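Local coordinates for UL18 protein (Human herpesvirus 5, PDB 3D2U) that is a viral MHC class I-like glycoprotein that probably binds the host inhibitory receptor LILRB1 and modulates its activity, protecting against natural killer cell cytotoxicity, at residues Ile86-Arg91 and Lys145-Tyr150; Ser94-Thr99 and Phe117-Glu122; Phe184-Thr189 and Gly213-Glu218; Pro236-Leu241 and Gln251-Ala256. The protein carries 4 engineered substitutions. All coordinates share one frame; numbering follows the deposited sequence.

Contact 1. Residues Ile86-Arg91 and Lys145-Tyr150. Engineered in segment 145-150: Q147 (natural residue Asn).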
loop_
_atom_site.group_PDB
_atom_site.type_symbol
_atom_site.label_atom_id
_atom_site.label_comp_id
_atom_site.label_asym_id
_atom_site.label_seq_id
_atom_site.Cartn_x
_atom_site.Cartn_y
_atom_site.Cartn_z
ATOM N N ILE A 86 4.726 28.879 -9.073
ATOM C CA ILE A 86 4.556 30.305 -8.830
ATOM C C ILE A 86 3.119 30.635 -8.443
ATOM O O ILE A 86 2.873 31.307 -7.454
ATOM C CB ILE A 86 4.954 31.143 -10.088
ATOM C CG1 ILE A 86 6.478 31.107 -10.279
ATOM C CG2 ILE A 86 4.467 32.586 -9.941
ATOM C CD1 ILE A 86 6.955 31.768 -11.556
ATOM N N ALA A 87 2.167 30.148 -9.222
ATOM C CA ALA A 87 0.761 30.427 -8.968
ATOM C C ALA A 87 0.139 29.659 -7.805
ATOM O O ALA A 87 -0.609 30.231 -7.006
ATOM C CB ALA A 87 -0.046 30.167 -10.234
ATOM N N LEU A 88 0.445 28.369 -7.694
ATOM C CA LEU A 88 -0.161 27.552 -6.647
ATOM C C LEU A 88 0.680 27.251 -5.413
ATOM O O LEU A 88 0.126 27.052 -4.330
ATOM C CB LEU A 88 -0.625 26.212 -7.228
ATOM C CG LEU A 88 -1.480 26.127 -8.492
ATOM C CD1 LEU A 88 -1.838 24.661 -8.741
ATOM C CD2 LEU A 88 -2.737 26.954 -8.355
ATOM N N GLY A 89 2.002 27.212 -5.559
ATOM C CA GLY A 89 2.838 26.858 -4.423
ATOM C C GLY A 89 2.496 25.402 -4.151
ATOM O O GLY A 89 1.830 24.801 -4.959
ATOM N N TYR A 90 2.924 24.815 -3.046
ATOM C CA TYR A 90 2.567 23.423 -2.800
ATOM C C TYR A 90 2.476 23.188 -1.309
ATOM O O TYR A 90 2.968 23.987 -0.528
ATOM C CB TYR A 90 3.610 22.480 -3.419
ATOM C CG TYR A 90 4.954 22.539 -2.739
ATOM C CD1 TYR A 90 5.314 21.598 -1.769
ATOM C CD2 TYR A 90 5.857 23.562 -3.035
ATOM C CE1 TYR A 90 6.538 21.677 -1.117
ATOM C CE2 TYR A 90 7.076 23.648 -2.386
ATOM C CZ TYR A 90 7.411 22.705 -1.429
ATOM O OH TYR A 90 8.623 22.795 -0.791
ATOM N N ARG A 91 1.842 22.087 -0.925
ATOM C CA ARG A 91 1.699 21.740 0.476
ATOM C C ARG A 91 2.606 20.563 0.852
ATOM O O ARG A 91 3.215 20.552 1.923
ATOM C CB ARG A 91 0.227 21.429 0.785
ATOM C CG ARG A 91 -0.730 22.604 0.521
ATOM C CD ARG A 91 -0.339 23.836 1.345
ATOM N NE ARG A 91 -1.082 25.049 0.995
ATOM C CZ ARG A 91 -2.249 25.405 1.520
ATOM N NH1 ARG A 91 -2.828 24.639 2.431
ATOM N NH2 ARG A 91 -2.830 26.540 1.145
ATOM N N LYS A 145 -8.697 24.918 -3.413
ATOM C CA LYS A 145 -9.731 25.950 -3.414
ATOM C C LYS A 145 -9.059 27.305 -3.151
ATOM O O LYS A 145 -9.564 28.349 -3.558
ATOM C CB LYS A 145 -10.826 25.648 -2.371
ATOM C CG LYS A 145 -10.348 25.403 -0.945
ATOM C CD LYS A 145 -11.536 25.174 -0.003
ATOM C CE LYS A 145 -11.266 24.051 0.997
ATOM N NZ LYS A 145 -11.230 22.702 0.341
ATOM N N GLN A 146 -7.890 27.267 -2.517
ATOM C CA GLN A 146 -7.113 28.473 -2.221
ATOM C C GLN A 146 -6.825 29.255 -3.507
ATOM O O GLN A 146 -6.594 30.461 -3.472
ATOM C CB GLN A 146 -5.791 28.091 -1.532
ATOM C CG GLN A 146 -4.923 29.264 -1.069
ATOM C CD GLN A 146 -5.623 30.168 -0.062
ATOM O OE1 GLN A 146 -6.548 29.753 0.622
ATOM N NE2 GLN A 146 -5.175 31.411 0.029
ATOM N N GLN A 147 -6.836 28.567 -4.642
ATOM C CA GLN A 147 -6.585 29.228 -5.920
ATOM C C GLN A 147 -7.640 28.824 -6.953
ATOM O O GLN A 147 -7.315 28.563 -8.116
ATOM C CB GLN A 147 -5.193 28.872 -6.443
ATOM C CG GLN A 147 -4.038 29.315 -5.543
ATOM C CD GLN A 147 -3.975 30.823 -5.363
ATOM O OE1 GLN A 147 -4.463 31.580 -6.205
ATOM N NE2 GLN A 147 -3.344 31.267 -4.277
ATOM N N LYS A 148 -8.900 28.791 -6.522
ATOM C CA LYS A 148 -10.016 28.408 -7.383
ATOM C C LYS A 148 -10.233 29.263 -8.618
ATOM O O LYS A 148 -10.347 28.744 -9.726
ATOM C CB LYS A 148 -11.314 28.344 -6.568
ATOM C CG LYS A 148 -12.586 28.209 -7.410
ATOM C CD LYS A 148 -13.723 27.667 -6.564
ATOM C CE LYS A 148 -15.020 27.557 -7.346
ATOM N NZ LYS A 148 -16.074 26.923 -6.506
ATOM N N THR A 149 -10.303 30.574 -8.452
ATOM C CA THR A 149 -10.528 31.391 -9.630
ATOM C C THR A 149 -9.377 31.273 -10.636
ATOM O O THR A 149 -9.613 31.304 -11.845
ATOM C CB THR A 149 -10.823 32.869 -9.260
ATOM O OG1 THR A 149 -9.781 33.372 -8.424
ATOM C CG2 THR A 149 -12.174 32.968 -8.522
ATOM N N TYR A 150 -8.140 31.111 -10.164
ATOM C CA TYR A 150 -7.026 30.951 -11.103
ATOM C C TYR A 150 -7.159 29.617 -11.849
ATOM O O TYR A 150 -7.033 29.567 -13.071
ATOM C CB TYR A 150 -5.673 30.984 -10.391
ATOM C CG TYR A 150 -4.504 30.520 -11.260
ATOM C CD1 TYR A 150 -3.800 31.412 -12.081
ATOM C CD2 TYR A 150 -4.103 29.183 -11.255
ATOM C CE1 TYR A 150 -2.720 30.975 -12.872
ATOM C CE2 TYR A 150 -3.031 28.737 -12.038
ATOM C CZ TYR A 150 -2.346 29.630 -12.839
ATOM O OH TYR A 150 -1.295 29.169 -13.591
#

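Contact 2. Residues Ser94-Thr99 and Phe117-Glu122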
loop_
_atom_site.group_PDB
_atom_site.type_symbol
_atom_site.label_atom_id
_atom_site.label_comp_id
_atom_site.label_asym_id
_atom_site.label_seq_id
_atom_site.Cartn_x
_atom_site.Cartn_y
_atom_site.Cartn_z
ATOM N N SER A 94 5.915 19.858 -4.888
ATOM C CA SER A 94 5.584 20.554 -6.111
ATOM C C SER A 94 5.805 19.598 -7.286
ATOM O O SER A 94 6.837 19.668 -7.958
ATOM C CB SER A 94 6.463 21.804 -6.247
ATOM O OG SER A 94 7.832 21.507 -5.995
ATOM N N VAL A 95 4.843 18.692 -7.498
ATOM C CA VAL A 95 4.878 17.697 -8.588
ATOM C C VAL A 95 3.625 17.745 -9.422
ATOM O O VAL A 95 2.522 17.820 -8.877
ATOM C CB VAL A 95 4.851 16.213 -8.123
ATOM C CG1 VAL A 95 6.198 15.581 -8.253
ATOM C CG2 VAL A 95 4.271 16.096 -6.727
ATOM N N LEU A 96 3.780 17.666 -10.736
ATOM C CA LEU A 96 2.612 17.607 -11.602
ATOM C C LEU A 96 2.629 16.180 -12.132
ATOM O O LEU A 96 3.646 15.712 -12.637
ATOM C CB LEU A 96 2.708 18.602 -12.764
ATOM C CG LEU A 96 1.561 18.563 -13.786
ATOM C CD1 LEU A 96 0.251 18.991 -13.135
ATOM C CD2 LEU A 96 1.892 19.472 -14.963
ATOM N N THR A 97 1.515 15.480 -11.970
ATOM C CA THR A 97 1.380 14.107 -12.436
ATOM C C THR A 97 0.210 14.103 -13.384
ATOM O O THR A 97 -0.885 14.502 -13.002
ATOM C CB THR A 97 1.025 13.145 -11.299
ATOM O OG1 THR A 97 -0.103 13.662 -10.575
ATOM C CG2 THR A 97 2.208 12.947 -10.370
ATOM N N TRP A 98 0.430 13.680 -14.621
ATOM C CA TRP A 98 -0.668 13.633 -15.567
ATOM C C TRP A 98 -0.628 12.337 -16.347
ATOM O O TRP A 98 0.408 11.664 -16.414
ATOM C CB TRP A 98 -0.688 14.875 -16.478
ATOM C CG TRP A 98 0.388 15.020 -17.506
ATOM C CD1 TRP A 98 0.265 14.801 -18.850
ATOM C CD2 TRP A 98 1.716 15.518 -17.303
ATOM N NE1 TRP A 98 1.428 15.135 -19.496
ATOM C CE2 TRP A 98 2.335 15.586 -18.575
ATOM C CE3 TRP A 98 2.444 15.917 -16.176
ATOM C CZ2 TRP A 98 3.648 16.046 -18.750
ATOM C CZ3 TRP A 98 3.759 16.372 -16.353
ATOM C CH2 TRP A 98 4.340 16.432 -17.629
ATOM N N THR A 99 -1.766 11.969 -16.918
ATOM C CA THR A 99 -1.853 10.701 -17.610
ATOM C C THR A 99 -2.938 10.659 -18.674
ATOM O O THR A 99 -3.905 11.420 -18.626
ATOM C CB THR A 99 -2.149 9.607 -16.571
ATOM O OG1 THR A 99 -2.168 8.327 -17.203
ATOM C CG2 THR A 99 -3.505 9.868 -15.891
ATOM N N PHE A 117 -4.892 15.415 -14.909
ATOM C CA PHE A 117 -3.790 16.122 -14.272
ATOM C C PHE A 117 -4.031 16.249 -12.785
ATOM O O PHE A 117 -5.164 16.404 -12.334
ATOM C CB PHE A 117 -3.629 17.541 -14.827
ATOM C CG PHE A 117 -3.265 17.596 -16.272
ATOM C CD1 PHE A 117 -4.186 17.242 -17.243
ATOM C CD2 PHE A 117 -1.994 17.993 -16.662
ATOM C CE1 PHE A 117 -3.849 17.277 -18.585
ATOM C CE2 PHE A 117 -1.645 18.034 -18.000
ATOM C CZ PHE A 117 -2.570 17.676 -18.968
ATOM N N GLY A 118 -2.942 16.210 -12.037
ATOM C CA GLY A 118 -3.009 16.361 -10.605
ATOM C C GLY A 118 -1.761 17.096 -10.165
ATOM O O GLY A 118 -0.671 16.822 -10.664
ATOM N N TRP A 119 -1.912 18.062 -9.267
ATOM C CA TRP A 119 -0.748 18.761 -8.762
ATOM C C TRP A 119 -0.685 18.525 -7.264
ATOM O O TRP A 119 -1.706 18.580 -6.572
ATOM C CB TRP A 119 -0.793 20.258 -9.084
ATOM C CG TRP A 119 0.592 20.816 -9.228
ATOM C CD1 TRP A 119 1.515 20.482 -10.182
ATOM C CD2 TRP A 119 1.242 21.721 -8.348
ATOM N NE1 TRP A 119 2.705 21.121 -9.938
ATOM C CE2 TRP A 119 2.564 21.895 -8.817
ATOM C CE3 TRP A 119 0.842 22.404 -7.200
ATOM C CZ2 TRP A 119 3.483 22.720 -8.186
ATOM C CZ3 TRP A 119 1.752 23.215 -6.576
ATOM C CH2 TRP A 119 3.063 23.373 -7.066
ATOM N N ASP A 120 0.521 18.265 -6.773
ATOM C CA ASP A 120 0.730 17.985 -5.360
ATOM C C ASP A 120 -0.294 16.961 -4.867
ATOM O O ASP A 120 -0.854 17.098 -3.785
ATOM C CB ASP A 120 0.625 19.265 -4.541
ATOM C CG ASP A 120 1.012 19.065 -3.102
ATOM O OD1 ASP A 120 1.720 18.081 -2.805
ATOM O OD2 ASP A 120 0.613 19.896 -2.262
ATOM N N GLY A 121 -0.533 15.935 -5.678
ATOM C CA GLY A 121 -1.470 14.884 -5.309
ATOM C C GLY A 121 -2.939 15.280 -5.343
ATOM O O GLY A 121 -3.799 14.507 -4.915
ATOM N N GLU A 122 -3.228 16.475 -5.853
ATOM C CA GLU A 122 -4.594 16.992 -5.935
ATOM C C GLU A 122 -5.066 17.016 -7.372
ATOM O O GLU A 122 -4.378 17.543 -8.239
ATOM C CB GLU A 122 -4.644 18.429 -5.408
ATOM C CG GLU A 122 -4.142 18.608 -3.991
ATOM C CD GLU A 122 -5.005 17.891 -2.973
ATOM O OE1 GLU A 122 -6.246 17.930 -3.107
ATOM O OE2 GLU A 122 -4.448 17.307 -2.021
HETATM O O HOH W 1 0.816 14.956 -7.785
#

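Contact 3. Residues Phe184-Thr189 and Gly213-Glu218. Unlike the reference sequence in segment 184-189: P186 (reference Thr).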
loop_
_atom_site.group_PDB
_atom_site.type_symbol
_atom_site.label_atom_id
_atom_site.label_comp_id
_atom_site.label_asym_id
_atom_site.label_seq_id
_atom_site.Cartn_x
_atom_site.Cartn_y
_atom_site.Cartn_z
ATOM N N PHE A 184 2.770 -7.846 -30.248
ATOM C CA PHE A 184 4.051 -8.199 -29.643
ATOM C C PHE A 184 3.978 -8.694 -28.193
ATOM O O PHE A 184 4.874 -9.408 -27.743
ATOM C CB PHE A 184 5.017 -7.006 -29.689
ATOM C CG PHE A 184 5.451 -6.604 -31.069
ATOM C CD1 PHE A 184 4.727 -5.657 -31.799
ATOM C CD2 PHE A 184 6.632 -7.114 -31.617
ATOM C CE1 PHE A 184 5.182 -5.210 -33.046
ATOM C CE2 PHE A 184 7.092 -6.672 -32.862
ATOM C CZ PHE A 184 6.362 -5.718 -33.575
ATOM N N GLN A 185 2.938 -8.315 -27.450
ATOM C CA GLN A 185 2.846 -8.729 -26.043
ATOM C C GLN A 185 2.847 -10.248 -25.914
ATOM O O GLN A 185 2.454 -10.955 -26.841
ATOM C CB GLN A 185 1.588 -8.144 -25.389
ATOM C CG GLN A 185 0.297 -8.802 -25.824
ATOM C CD GLN A 185 -0.925 -8.073 -25.312
ATOM O OE1 GLN A 185 -2.034 -8.301 -25.784
ATOM N NE2 GLN A 185 -0.729 -7.202 -24.337
ATOM N N PRO A 186 3.296 -10.773 -24.760
ATOM C CA PRO A 186 3.324 -12.232 -24.586
ATOM C C PRO A 186 1.927 -12.835 -24.602
ATOM O O PRO A 186 0.932 -12.116 -24.535
ATOM C CB PRO A 186 3.969 -12.437 -23.206
ATOM C CG PRO A 186 4.400 -11.062 -22.735
ATOM C CD PRO A 186 3.594 -10.061 -23.503
ATOM N N PRO A 187 1.842 -14.171 -24.702
ATOM C CA PRO A 187 0.564 -14.888 -24.709
ATOM C C PRO A 187 0.155 -15.069 -23.246
ATOM O O PRO A 187 0.941 -14.771 -22.353
ATOM C CB PRO A 187 0.930 -16.208 -25.368
ATOM C CG PRO A 187 2.329 -16.444 -24.834
ATOM C CD PRO A 187 2.957 -15.085 -25.017
ATOM N N VAL A 188 -1.057 -15.547 -22.995
ATOM C CA VAL A 188 -1.485 -15.764 -21.613
ATOM C C VAL A 188 -0.469 -16.659 -20.914
ATOM O O VAL A 188 -0.102 -17.713 -21.423
ATOM C CB VAL A 188 -2.865 -16.439 -21.534
ATOM C CG1 VAL A 188 -3.179 -16.816 -20.101
ATOM C CG2 VAL A 188 -3.918 -15.509 -22.062
ATOM N N THR A 189 -0.012 -16.228 -19.747
ATOM C CA THR A 189 0.969 -16.985 -18.999
ATOM C C THR A 189 0.390 -17.370 -17.634
ATOM O O THR A 189 0.142 -16.512 -16.780
ATOM C CB THR A 189 2.256 -16.159 -18.855
ATOM O OG1 THR A 189 2.677 -15.736 -20.160
ATOM C CG2 THR A 189 3.354 -16.983 -18.228
ATOM N N GLY A 213 4.411 -15.481 -11.272
ATOM C CA GLY A 213 4.594 -15.207 -12.687
ATOM C C GLY A 213 3.433 -15.332 -13.656
ATOM O O GLY A 213 3.587 -15.896 -14.737
ATOM N N PHE A 214 2.276 -14.788 -13.310
ATOM C CA PHE A 214 1.159 -14.876 -14.226
ATOM C C PHE A 214 0.914 -13.551 -14.903
ATOM O O PHE A 214 1.249 -12.501 -14.367
ATOM C CB PHE A 214 -0.121 -15.365 -13.516
ATOM C CG PHE A 214 -0.529 -14.548 -12.305
ATOM C CD1 PHE A 214 -1.569 -13.626 -12.386
ATOM C CD2 PHE A 214 0.084 -14.758 -11.067
ATOM C CE1 PHE A 214 -2.004 -12.930 -11.239
ATOM C CE2 PHE A 214 -0.337 -14.075 -9.924
ATOM C CZ PHE A 214 -1.386 -13.157 -10.008
ATOM N N PHE A 215 0.330 -13.642 -16.095
ATOM C CA PHE A 215 -0.037 -12.518 -16.933
ATOM C C PHE A 215 -1.138 -13.038 -17.867
ATOM O O PHE A 215 -0.998 -14.099 -18.459
ATOM C CB PHE A 215 1.166 -12.074 -17.781
ATOM C CG PHE A 215 0.821 -11.046 -18.800
ATOM C CD1 PHE A 215 0.513 -9.743 -18.407
ATOM C CD2 PHE A 215 0.749 -11.380 -20.147
ATOM C CE1 PHE A 215 0.137 -8.788 -19.343
ATOM C CE2 PHE A 215 0.370 -10.424 -21.096
ATOM C CZ PHE A 215 0.064 -9.128 -20.691
ATOM N N PRO A 216 -2.278 -12.322 -17.984
ATOM C CA PRO A 216 -2.640 -11.036 -17.380
ATOM C C PRO A 216 -2.742 -11.126 -15.861
ATOM O O PRO A 216 -2.667 -12.206 -15.279
ATOM C CB PRO A 216 -4.006 -10.734 -18.010
ATOM C CG PRO A 216 -3.954 -11.466 -19.301
ATOM C CD PRO A 216 -3.328 -12.767 -18.904
ATOM N N GLY A 217 -2.930 -9.972 -15.233
ATOM C CA GLY A 217 -3.013 -9.912 -13.785
ATOM C C GLY A 217 -4.261 -10.422 -13.072
ATOM O O GLY A 217 -4.184 -10.700 -11.878
ATOM N N GLU A 218 -5.401 -10.555 -13.743
ATOM C CA GLU A 218 -6.563 -11.042 -13.012
ATOM C C GLU A 218 -6.448 -12.527 -12.723
ATOM O O GLU A 218 -6.049 -13.316 -13.582
ATOM C CB GLU A 218 -7.881 -10.728 -13.732
ATOM C CG GLU A 218 -9.134 -11.284 -12.996
ATOM C CD GLU A 218 -9.241 -10.897 -11.501
ATOM O OE1 GLU A 218 -8.206 -10.812 -10.791
ATOM O OE2 GLU A 218 -10.386 -10.707 -11.025
#

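Contact 4. Residues Pro236-Leu241 and Gln251-Ala256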
loop_
_atom_site.group_PDB
_atom_site.type_symbol
_atom_site.label_atom_id
_atom_site.label_comp_id
_atom_site.label_asym_id
_atom_site.label_seq_id
_atom_site.Cartn_x
_atom_site.Cartn_y
_atom_site.Cartn_z
ATOM N N PRO A 236 -10.493 -16.275 4.860
ATOM C CA PRO A 236 -9.392 -16.287 3.886
ATOM C C PRO A 236 -8.993 -14.866 3.556
ATOM O O PRO A 236 -9.840 -13.972 3.511
ATOM C CB PRO A 236 -9.978 -16.996 2.663
ATOM C CG PRO A 236 -11.272 -17.603 3.133
ATOM C CD PRO A 236 -11.757 -16.720 4.251
ATOM N N GLN A 237 -7.708 -14.666 3.299
ATOM C CA GLN A 237 -7.188 -13.343 3.003
ATOM C C GLN A 237 -6.005 -13.440 2.038
ATOM O O GLN A 237 -5.165 -14.332 2.165
ATOM C CB GLN A 237 -6.744 -12.694 4.328
ATOM C CG GLN A 237 -6.170 -11.294 4.225
ATOM C CD GLN A 237 -7.173 -10.295 3.700
ATOM O OE1 GLN A 237 -8.294 -10.209 4.198
ATOM N NE2 GLN A 237 -6.774 -9.533 2.687
ATOM N N CYS A 238 -5.933 -12.516 1.084
ATOM C CA CYS A 238 -4.835 -12.492 0.124
ATOM C C CYS A 238 -4.062 -11.207 0.268
ATOM O O CYS A 238 -4.631 -10.168 0.585
ATOM C CB CYS A 238 -5.343 -12.531 -1.318
ATOM S SG CYS A 238 -6.152 -14.060 -1.870
ATOM N N ASN A 239 -2.759 -11.273 0.027
ATOM C CA ASN A 239 -1.950 -10.065 0.048
ATOM C C ASN A 239 -2.289 -9.398 -1.274
ATOM O O ASN A 239 -2.970 -9.989 -2.109
ATOM C CB ASN A 239 -0.459 -10.395 0.106
ATOM C CG ASN A 239 0.018 -10.656 1.518
ATOM O OD1 ASN A 239 -0.567 -10.162 2.476
ATOM N ND2 ASN A 239 1.095 -11.409 1.653
ATOM N N PRO A 240 -1.816 -8.171 -1.496
ATOM C CA PRO A 240 -2.152 -7.531 -2.772
ATOM C C PRO A 240 -1.513 -8.195 -4.001
ATOM O O PRO A 240 -0.571 -8.981 -3.888
ATOM C CB PRO A 240 -1.645 -6.094 -2.586
ATOM C CG PRO A 240 -1.571 -5.913 -1.075
ATOM C CD PRO A 240 -1.056 -7.257 -0.626
ATOM N N LEU A 241 -2.058 -7.875 -5.170
ATOM C CA LEU A 241 -1.547 -8.351 -6.447
ATOM C C LEU A 241 -0.312 -7.477 -6.681
ATOM O O LEU A 241 -0.411 -6.253 -6.741
ATOM C CB LEU A 241 -2.592 -8.115 -7.537
ATOM C CG LEU A 241 -2.324 -8.561 -8.979
ATOM C CD1 LEU A 241 -2.361 -10.073 -9.114
ATOM C CD2 LEU A 241 -3.398 -7.953 -9.844
ATOM N N GLN A 251 0.758 -13.230 -6.294
ATOM C CA GLN A 251 -0.229 -13.083 -5.238
ATOM C C GLN A 251 -0.265 -14.283 -4.299
ATOM O O GLN A 251 -0.374 -15.434 -4.735
ATOM C CB GLN A 251 -1.631 -12.787 -5.800
ATOM C CG GLN A 251 -2.616 -12.315 -4.711
ATOM C CD GLN A 251 -3.882 -11.674 -5.261
ATOM O OE1 GLN A 251 -4.452 -12.139 -6.243
ATOM N NE2 GLN A 251 -4.339 -10.617 -4.607
ATOM N N GLY A 252 -0.135 -14.001 -3.004
ATOM C CA GLY A 252 -0.173 -15.040 -1.985
ATOM C C GLY A 252 -1.392 -14.843 -1.094
ATOM O O GLY A 252 -1.800 -13.706 -0.846
ATOM N N CYS A 253 -1.987 -15.935 -0.620
ATOM C CA CYS A 253 -3.168 -15.863 0.249
ATOM C C CYS A 253 -3.006 -16.853 1.408
ATOM O O CYS A 253 -2.189 -17.768 1.324
ATOM C CB CYS A 253 -4.438 -16.212 -0.548
ATOM S SG CYS A 253 -4.615 -15.359 -2.162
ATOM N N TYR A 254 -3.793 -16.684 2.473
ATOM C CA TYR A 254 -3.719 -17.573 3.637
ATOM C C TYR A 254 -5.090 -17.723 4.325
ATOM O O TYR A 254 -5.965 -16.903 4.091
ATOM C CB TYR A 254 -2.667 -17.014 4.636
ATOM C CG TYR A 254 -3.009 -15.663 5.248
ATOM C CD1 TYR A 254 -3.882 -15.558 6.340
ATOM C CD2 TYR A 254 -2.504 -14.483 4.704
ATOM C CE1 TYR A 254 -4.245 -14.314 6.861
ATOM C CE2 TYR A 254 -2.865 -13.229 5.230
ATOM C CZ TYR A 254 -3.735 -13.156 6.299
ATOM O OH TYR A 254 -4.125 -11.917 6.775
ATOM N N VAL A 255 -5.271 -18.777 5.132
ATOM C CA VAL A 255 -6.503 -19.009 5.924
ATOM C C VAL A 255 -6.197 -19.740 7.208
ATOM O O VAL A 255 -5.359 -20.642 7.228
ATOM C CB VAL A 255 -7.560 -19.977 5.336
ATOM C CG1 VAL A 255 -8.897 -19.294 5.246
ATOM C CG2 VAL A 255 -7.101 -20.614 4.076
ATOM N N ALA A 256 -6.924 -19.400 8.262
ATOM C CA ALA A 256 -6.740 -20.093 9.521
ATOM C C ALA A 256 -7.593 -21.366 9.463
ATOM O O ALA A 256 -8.800 -21.304 9.227
ATOM C CB ALA A 256 -7.168 -19.204 10.673
HETATM O O HOH W 2 0.605 -11.145 -2.657
#

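Contact 1. Residues Ile86-Arg91 and Lys145-Tyr150
R91, whose guanidinium touches Q146, has its backbone N bonded to D120 OD2, an oxygen that also takes S92 N and, weakly, W143 NE1. The guanidinium makes only a loose touch: Q146 CG lies at its edge, near its plane, with R91 NH2 to Q146 CG at 4.1 Å. The two chains cross at about a right angle, and the guanidinium and amide planes are 47° apart.

The closer packing is apolar. A87 CB sits over one face of the Y150 ring, 3.8 Å from the centroid, as a CH-pi contact. It is offset toward the phenol end, with A87 CB to Y150 CZ at 3.5 Å. Y150 has CG anti to its backbone N (chi1 167°), which carries the ring across to helix 62-88. L88 adds one methyl, CD2, which lies 3.9 Å from Y150 CD2. The same methyl touches Q147 CB at 3.7 Å, and the L88 and Q147 chains run past each other in opposite directions.

Q147 is an engineered residue and stands at the N-cap position of helix 148-156. Its chain bends at chi2 (-62°), and the amide carbon CD comes to 3.8 Å from A87 O without a hydrogen bond. K148 N bonds to K145 O at 3.1 Å.

After helix 62-88 the chain leaves helical geometry at G89, with positive phi. The C-terminal end of helix 62-88 thus packs on the N-terminal end of helix 148-156, as where the two helical walls of the class I platform approach each other at one end of the groove.

Contact 2. Residues Ser94-Thr99 and Phe117-Glu122
Strands 95-104 and 110-119 run antiparallel here, with short axes 4.7 Å apart at closest approach and 166° between their directions. T97 and G118 form the hydrogen-bonded pair: T97 N to G118 O is 2.9 Å and nearly straight, while G118 N to T97 O is more bent at N-H (137°). L96-W119 and W98-F117 are the non-hydrogen-bonded pairs on either side. D120, inside the type I' turn W119-E122, gives its N to V95 O at 2.9 Å.

One face of the sheet carries L96, W98, F117 and W119. W98 CB lies over the F117 ring, 3.7 Å from its centroid. The W98 five-membered ring and the F117 ring lie in almost parallel planes, but with so large an offset that there is little true stacking. L96 CD1 comes to the F117 edge. L96 CB meets the edge of the W119 indole in its plane, 3.4 Å from CD1. W119 has CG roughly anti to its backbone N (chi1 -151°), and its indole runs back along the neighbouring strand. There CZ2 reaches S94 CB at 3.7 Å. L96 and F117 also touch the bound peptide, while helix 62-88 packs on W98 and W119.

T97 lies on the other face, near another protein chain. Water 1 accepts from G121 N at 2.7 Å and also bonds T97 OG1. D120 OD2 takes R91 N and S92 N, and OD1 takes Q93 N.

The D120 carboxylate therefore ties the hairpin to the loop that leads into it, and main-chain N-H groups probably stabilise its charge. The face of L96, W98, F117 and W119 is apolar and helps to floor the peptide groove.

Contact 3. Residues Phe184-Thr189 and Gly213-Glu218
Two backbone hydrogen bonds join T189 and F215 as a single antiparallel bridge. T189 N gives to F215 O at 2.7 Å, and F215 N gives to T189 O at 3.0 Å. Weaker CA-H...O contacts flank them: F214 CA lies 3.2 Å from T189 O, and V188 CA also approaches F215 O. Within the loop, T189 OG1 donates to P187 O at 3.0 Å.

Most of the apolar and edge contacts gather on F215. Its CG is anti to the backbone N (chi1 172°), and the ring reaches back along the loop. P186 O lies in the ring plane, 3.9 Å from CE2, and Q185 NE2 comes near CZ while bonding to D26. P186 differs from the reference sequence; its CD touches F215 CE2 at 4.0 Å. Separately, V188 CG2 packs on P216 CD at 4.2 Å.

The peptide before P216 is cis, and G213 with F214 forms a G1 bulge facing F249. The partial positive charge of the F215 ring hydrogens probably suits the carbonyl oxygens of P186 and P187. A single main-chain bridge and the ring-edge contacts probably help to hold the linker from the platform against the immunoglobulin domain.

Contact 4. Residues Pro236-Leu241 and Gln251-Ala256
This is a beta hairpin of the C1-set immunoglobulin domain, strands 237-243 and 249-258, with a cross-strand disulfide within one sheet, additional to C209-C265. C238 and C253 are a non-hydrogen-bonded pair with CA atoms 3.8 Å apart. Their SG atoms join at 2.0 Å, with a disulfide torsion of 91°. Q237 N bonds to Y254 O at 2.9 Å and Y254 N to Q237 O at 2.7 Å. N239 N continues the ladder to G252 O at 2.8 Å.

Beyond this a side chain and a water replace direct backbone pairing. Q251 is extended past CG, and its NE2 donates to N239 O at 2.9 Å, in its own amide plane. Water 2 bridges P240 O and G252 N.

Q237 CB lies over the Y254 ring, 4.0 Å from the centroid, and the two side chains point the same way. A basic side chain of another protein chain bonds Q237 OE1, and one makes a cation-pi contact with Y254. P236 CG packs on V255 CG1 at 3.6 Å.

Strand 237-243 is outermost in its sheet. Strand 249-258 lies between it and strand 204-214, and C253 and V255 pack on strand 220-226 of the second sheet.

Contacts 1 and 2 belong to the alpha1-alpha2 platform; contact 4 lies in the immunoglobulin domain, and contact 3 joins the two. Along the chain, contact 2 falls between the segments of contact 1, and contacts 3 and 4 follow. The centres of contacts 1 and 2 are about 13 Å apart, and L88 and Y90 pack on W119. Helix 62-88 and strand 95-104 are joined by a short loop. Contacts 3 and 4 are about 21 Å apart by centres and touch where F214 meets L241; strands 204-214 and 249-258 are neighbours in one sheet. Contacts 1 and 3 lie about 43 Å apart between centres, so groove end and domain junction are well separated.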